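Local coordinates for protein leucyl-tRNA synthetase subunit alpha (Aquifex aeolicus, PDB 3PZ5) that forms the isolated CP1 editing domain of a leucyl-tRNA synthetase, which probably hydrolyses wrongly aminoacylated tRNA(Leu), at residues F16-V28 with L44-I57. The protein carries 1 engineered substitution. Numbering follows the deposited sequence.
Sequences FYVEIEELIYIDV and LAPEHPLVPVLACI. Engineered in segment 16-28: Leu23 (natural residue Pro).
Ile26, Ile24 and Ile20 of a beta-hairpin pack against Leu50, Leu54 and Ile57 of helix 50-57, joining the two in the beta-sheet and helix framework of the CP1 editing domain. The hairpin strands are paired by backbone bonds such as Ile26 N to Phe16 O, and strand 25-28 and helix 50-57 run roughly antiparallel, at 143°. The facing side chains are almost all branched aliphatics, which fill the seam by methyl contact, and no direct hydrogen bond crosses it.

Ile26 can be followed outward. The bond from CA to CB heads toward residues 44-57, and at CB the side chain branches. CG2, set anti to the backbone N, meets Leu44 CD2 at 3.7 Å, while CG1 takes the place beside that N (chi1 -61°) and passes Leu50 CD1 at 4.1 Å. The tip, CD1, then lies 4.0 Å from Leu54 CD1 and equally near Leu44 CD2. Beyond the two segments, Val110 of strand 107-113 and Ala124 of strand 124-127 also touch this buried side chain. Cutting Ile26 back to an alanine removes CG1, CG2 and CD1, and would probably open a gap between Leu44, Leu50 and Leu54, whose methyls would lose their common partner.

Towards the hairpin turn, Ile24 and Leu50 lie side by side, pointing in opposite senses, with Ile24 CG2 3.9 Å from Leu50 CD1. Ile20 and Ile57 meet roughly perpendicular to each other and touch through their CG2 methyls at 3.7 Å. Glu22 suits the exposed margin, where its carboxylate can stay near solvent; its chain, bent at chi2 (-76°), brings OE2 to 3.6 Å from Ile57 CD1, a van der Waals contact.

At the other end His48 serves both segments: ND1 accepts the helix-capping bond from Leu50 N, and a water at the ring edge lies 2.9 Å from His48 NE2 and donates to Asp27 O.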
loop_
_atom_site.group_PDB
_atom_site.type_symbol
_atom_site.label_atom_id
_atom_site.label_comp_id
_atom_site.label_asym_id
_atom_site.label_seq_id
_atom_site.Cartn_x
_atom_site.Cartn_y
_atom_site.Cartn_z
ATOM N N PHE A 16 -6.632 5.660 4.820
ATOM C CA PHE A 16 -6.746 5.985 3.406
ATOM C C PHE A 16 -8.205 6.035 2.986
ATOM O O PHE A 16 -8.852 4.997 2.824
ATOM C CB PHE A 16 -6.006 4.943 2.559
ATOM C CG PHE A 16 -4.505 5.044 2.629
ATOM C CD1 PHE A 16 -3.810 4.583 3.744
ATOM C CD2 PHE A 16 -3.786 5.584 1.571
ATOM C CE1 PHE A 16 -2.420 4.667 3.806
ATOM C CE2 PHE A 16 -2.393 5.672 1.624
ATOM C CZ PHE A 16 -1.708 5.216 2.746
ATOM N N TYR A 17 -8.724 7.242 2.805
ATOM C CA TYR A 17 -10.094 7.412 2.348
ATOM C C TYR A 17 -10.212 7.089 0.873
ATOM O O TYR A 17 -9.416 7.559 0.064
ATOM C CB TYR A 17 -10.603 8.823 2.656
ATOM C CG TYR A 17 -11.037 8.967 4.096
ATOM C CD1 TYR A 17 -12.363 8.742 4.470
ATOM C CD2 TYR A 17 -10.114 9.290 5.091
ATOM C CE1 TYR A 17 -12.764 8.857 5.797
ATOM C CE2 TYR A 17 -10.505 9.409 6.422
ATOM C CZ TYR A 17 -11.829 9.193 6.766
ATOM O OH TYR A 17 -12.213 9.305 8.082
ATOM N N VAL A 18 -11.204 6.271 0.542
ATOM C CA VAL A 18 -11.477 5.863 -0.829
ATOM C C VAL A 18 -12.308 6.937 -1.533
ATOM O O VAL A 18 -13.308 7.402 -0.995
ATOM C CB VAL A 18 -12.221 4.507 -0.855
ATOM C CG1 VAL A 18 -12.312 3.955 -2.273
ATOM C CG2 VAL A 18 -11.528 3.508 0.058
ATOM N N GLU A 19 -11.894 7.315 -2.739
ATOM C CA GLU A 19 -12.535 8.406 -3.476
ATOM C C GLU A 19 -13.818 7.978 -4.191
ATOM O O GLU A 19 -13.838 7.782 -5.412
ATOM C CB GLU A 19 -11.536 9.074 -4.428
ATOM C CG GLU A 19 -10.591 10.035 -3.705
ATOM C CD GLU A 19 -9.342 10.391 -4.501
ATOM O OE1 GLU A 19 -9.443 10.655 -5.726
ATOM O OE2 GLU A 19 -8.250 10.420 -3.888
ATOM N N ILE A 20 -14.885 7.844 -3.399
ATOM C CA ILE A 20 -16.191 7.370 -3.866
ATOM C C ILE A 20 -17.324 8.113 -3.154
ATOM O O ILE A 20 -17.076 8.965 -2.305
ATOM C CB ILE A 20 -16.353 5.840 -3.658
ATOM C CG1 ILE A 20 -15.880 5.424 -2.254
ATOM C CG2 ILE A 20 -15.600 5.076 -4.735
ATOM C CD1 ILE A 20 -16.273 4.008 -1.835
ATOM N N GLU A 21 -18.564 7.777 -3.492
ATOM C CA GLU A 21 -19.738 8.478 -2.956
ATOM C C GLU A 21 -20.040 8.199 -1.482
ATOM O O GLU A 21 -20.486 9.092 -0.756
ATOM C CB GLU A 21 -20.970 8.186 -3.808
ATOM C CG GLU A 21 -20.873 8.731 -5.223
ATOM C CD GLU A 21 -21.932 8.163 -6.141
ATOM O OE1 GLU A 21 -23.027 7.811 -5.639
ATOM O OE2 GLU A 21 -21.667 8.073 -7.363
ATOM N N GLU A 22 -19.820 6.965 -1.043
ATOM C CA GLU A 22 -20.035 6.636 0.361
ATOM C C GLU A 22 -18.734 6.740 1.143
ATOM O O GLU A 22 -17.656 6.585 0.576
ATOM C CB GLU A 22 -20.731 5.269 0.556
ATOM C CG GLU A 22 -20.431 4.183 -0.479
ATOM C CD GLU A 22 -21.153 4.390 -1.817
ATOM O OE1 GLU A 22 -22.269 4.969 -1.855
ATOM O OE2 GLU A 22 -20.584 3.967 -2.841
ATOM N N LEU A 23 -18.844 7.032 2.439
ATOM C CA LEU A 23 -17.671 7.217 3.283
ATOM C C LEU A 23 -17.061 5.880 3.675
ATOM O O LEU A 23 -17.594 5.164 4.529
ATOM C CB LEU A 23 -18.003 8.048 4.526
ATOM C CG LEU A 23 -16.821 8.709 5.257
ATOM C CD1 LEU A 23 -16.079 9.699 4.346
ATOM C CD2 LEU A 23 -17.270 9.400 6.560
ATOM N N ILE A 24 -15.948 5.555 3.019
ATOM C CA ILE A 24 -15.181 4.343 3.297
ATOM C C ILE A 24 -13.700 4.699 3.371
ATOM O O ILE A 24 -13.188 5.454 2.545
ATOM C CB ILE A 24 -15.398 3.244 2.209
ATOM C CG1 ILE A 24 -16.884 2.865 2.104
ATOM C CG2 ILE A 24 -14.544 2.006 2.504
ATOM C CD1 ILE A 24 -17.193 1.834 1.044
ATOM N N TYR A 25 -13.017 4.144 4.361
ATOM C CA TYR A 25 -11.581 4.306 4.477
ATOM C C TYR A 25 -10.904 2.964 4.722
ATOM O O TYR A 25 -11.532 2.018 5.195
ATOM C CB TYR A 25 -11.234 5.302 5.592
ATOM C CG TYR A 25 -11.644 4.864 6.984
ATOM C CD1 TYR A 25 -10.918 3.887 7.673
ATOM C CD2 TYR A 25 -12.743 5.441 7.624
ATOM C CE1 TYR A 25 -11.281 3.488 8.953
ATOM C CE2 TYR A 25 -13.116 5.048 8.909
ATOM C CZ TYR A 25 -12.376 4.072 9.567
ATOM O OH TYR A 25 -12.727 3.664 10.836
ATOM N N ILE A 26 -9.618 2.897 4.395
ATOM C CA ILE A 26 -8.833 1.695 4.601
ATOM C C ILE A 26 -7.729 1.993 5.606
ATOM O O ILE A 26 -6.796 2.752 5.325
ATOM C CB ILE A 26 -8.233 1.165 3.276
ATOM C CG1 ILE A 26 -9.346 0.813 2.283
ATOM C CG2 ILE A 26 -7.344 -0.048 3.535
ATOM C CD1 ILE A 26 -8.886 0.706 0.832
ATOM N N ASP A 27 -7.855 1.415 6.791
ATOM C CA ASP A 27 -6.790 1.505 7.763
ATOM C C ASP A 27 -5.706 0.510 7.394
ATOM O O ASP A 27 -5.984 -0.625 7.000
ATOM C CB ASP A 27 -7.304 1.274 9.181
ATOM C CG ASP A 27 -7.952 2.516 9.779
ATOM O OD1 ASP A 27 -7.803 3.615 9.200
ATOM O OD2 ASP A 27 -8.606 2.394 10.841
ATOM N N VAL A 28 -4.468 0.965 7.510
ATOM C CA VAL A 28 -3.312 0.187 7.121
ATOM C C VAL A 28 -2.301 0.227 8.256
ATOM O O VAL A 28 -2.020 1.296 8.804
ATOM C CB VAL A 28 -2.698 0.761 5.817
ATOM C CG1 VAL A 28 -1.221 0.441 5.715
ATOM C CG2 VAL A 28 -3.453 0.249 4.596
ATOM N N LEU A 44 -5.182 -4.803 -0.665
ATOM C CA LEU A 44 -5.980 -5.550 0.310
ATOM C C LEU A 44 -5.768 -7.049 0.143
ATOM O O LEU A 44 -5.649 -7.543 -0.980
ATOM C CB LEU A 44 -7.476 -5.249 0.147
ATOM C CG LEU A 44 -8.014 -3.818 0.136
ATOM C CD1 LEU A 44 -9.531 -3.844 -0.029
ATOM C CD2 LEU A 44 -7.627 -3.056 1.393
ATOM N N ALA A 45 -5.738 -7.775 1.256
ATOM C CA ALA A 45 -5.693 -9.236 1.215
ATOM C C ALA A 45 -6.931 -9.751 0.488
ATOM O O ALA A 45 -7.977 -9.101 0.524
ATOM C CB ALA A 45 -5.634 -9.799 2.622
ATOM N N PRO A 46 -6.824 -10.913 -0.183
ATOM C CA PRO A 46 -7.984 -11.448 -0.906
ATOM C C PRO A 46 -9.209 -11.635 -0.006
ATOM O O PRO A 46 -10.333 -11.374 -0.442
ATOM C CB PRO A 46 -7.483 -12.797 -1.424
ATOM C CG PRO A 46 -6.007 -12.644 -1.503
ATOM C CD PRO A 46 -5.634 -11.769 -0.349
ATOM N N GLU A 47 -8.984 -12.048 1.241
ATOM C CA GLU A 47 -10.060 -12.285 2.197
ATOM C C GLU A 47 -10.607 -11.004 2.831
ATOM O O GLU A 47 -11.637 -11.046 3.510
ATOM C CB GLU A 47 -9.602 -13.241 3.304
ATOM C CG GLU A 47 -8.994 -14.549 2.816
ATOM C CD GLU A 47 -7.480 -14.474 2.649
ATOM O OE1 GLU A 47 -6.964 -13.431 2.180
ATOM O OE2 GLU A 47 -6.803 -15.468 2.991
ATOM N N HIS A 48 -9.926 -9.877 2.614
ATOM C CA HIS A 48 -10.332 -8.599 3.215
ATOM C C HIS A 48 -11.761 -8.236 2.808
ATOM O O HIS A 48 -12.079 -8.207 1.620
ATOM C CB HIS A 48 -9.358 -7.475 2.843
ATOM C CG HIS A 48 -9.521 -6.229 3.662
ATOM N ND1 HIS A 48 -10.580 -5.361 3.501
ATOM C CD2 HIS A 48 -8.751 -5.703 4.645
ATOM C CE1 HIS A 48 -10.459 -4.358 4.353
ATOM N NE2 HIS A 48 -9.357 -4.541 5.057
ATOM N N PRO A 49 -12.626 -7.962 3.803
ATOM C CA PRO A 49 -14.053 -7.710 3.588
ATOM C C PRO A 49 -14.370 -6.566 2.627
ATOM O O PRO A 49 -15.482 -6.504 2.101
ATOM C CB PRO A 49 -14.561 -7.374 4.994
ATOM C CG PRO A 49 -13.640 -8.081 5.891
ATOM C CD PRO A 49 -12.295 -7.958 5.238
ATOM N N LEU A 50 -13.416 -5.665 2.403
ATOM C CA LEU A 50 -13.642 -4.542 1.483
ATOM C C LEU A 50 -13.366 -4.863 0.005
ATOM O O LEU A 50 -13.717 -4.071 -0.881
ATOM C CB LEU A 50 -12.884 -3.291 1.932
ATOM C CG LEU A 50 -13.518 -2.503 3.083
ATOM C CD1 LEU A 50 -12.652 -1.305 3.441
ATOM C CD2 LEU A 50 -14.941 -2.047 2.741
ATOM N N VAL A 51 -12.752 -6.017 -0.258
ATOM C CA VAL A 51 -12.461 -6.425 -1.638
ATOM C C VAL A 51 -13.720 -6.523 -2.513
ATOM O O VAL A 51 -13.801 -5.841 -3.534
ATOM C CB VAL A 51 -11.610 -7.717 -1.719
ATOM C CG1 VAL A 51 -11.521 -8.209 -3.146
ATOM C CG2 VAL A 51 -10.220 -7.457 -1.175
ATOM N N PRO A 52 -14.706 -7.356 -2.122
ATOM C CA PRO A 52 -15.929 -7.399 -2.925
ATOM C C PRO A 52 -16.704 -6.074 -2.943
ATOM O O PRO A 52 -17.294 -5.725 -3.966
ATOM C CB PRO A 52 -16.755 -8.503 -2.252
ATOM C CG PRO A 52 -16.176 -8.646 -0.890
ATOM C CD PRO A 52 -14.723 -8.380 -1.063
ATOM N N VAL A 53 -16.689 -5.349 -1.827
ATOM C CA VAL A 53 -17.401 -4.072 -1.711
ATOM C C VAL A 53 -16.879 -3.036 -2.718
ATOM O O VAL A 53 -17.652 -2.446 -3.486
ATOM C CB VAL A 53 -17.286 -3.497 -0.281
ATOM C CG1 VAL A 53 -17.969 -2.136 -0.179
ATOM C CG2 VAL A 53 -17.869 -4.466 0.731
ATOM N N LEU A 54 -15.566 -2.825 -2.708
ATOM C CA LEU A 54 -14.935 -1.867 -3.614
ATOM C C LEU A 54 -14.991 -2.335 -5.065
ATOM O O LEU A 54 -15.180 -1.526 -5.982
ATOM C CB LEU A 54 -13.493 -1.584 -3.180
ATOM C CG LEU A 54 -13.308 -0.991 -1.775
ATOM C CD1 LEU A 54 -11.830 -0.804 -1.463
ATOM C CD2 LEU A 54 -14.078 0.323 -1.600
ATOM N N ALA A 55 -14.858 -3.648 -5.262
ATOM C CA ALA A 55 -14.946 -4.254 -6.594
ATOM C C ALA A 55 -16.280 -3.990 -7.284
ATOM O O ALA A 55 -16.311 -3.724 -8.486
ATOM C CB ALA A 55 -14.677 -5.743 -6.526
ATOM N N CYS A 56 -17.377 -4.068 -6.535
ATOM C CA CYS A 56 -18.694 -3.813 -7.118
ATOM C C CYS A 56 -18.853 -2.344 -7.499
ATOM O O CYS A 56 -19.330 -2.029 -8.597
ATOM C CB CYS A 56 -19.831 -4.263 -6.201
ATOM S SG CYS A 56 -21.407 -4.329 -7.090
ATOM N N ILE A 57 -18.438 -1.462 -6.589
ATOM C CA ILE A 57 -18.377 -0.024 -6.851
ATOM C C ILE A 57 -17.527 0.256 -8.096
ATOM O O ILE A 57 -17.939 1.020 -8.978
ATOM C CB ILE A 57 -17.864 0.762 -5.610
ATOM C CG1 ILE A 57 -18.939 0.768 -4.517
ATOM C CG2 ILE A 57 -17.498 2.194 -5.978
ATOM C CD1 ILE A 57 -18.424 1.066 -3.121
HETATM O O HOH W 1 -8.712 -2.071 6.507
#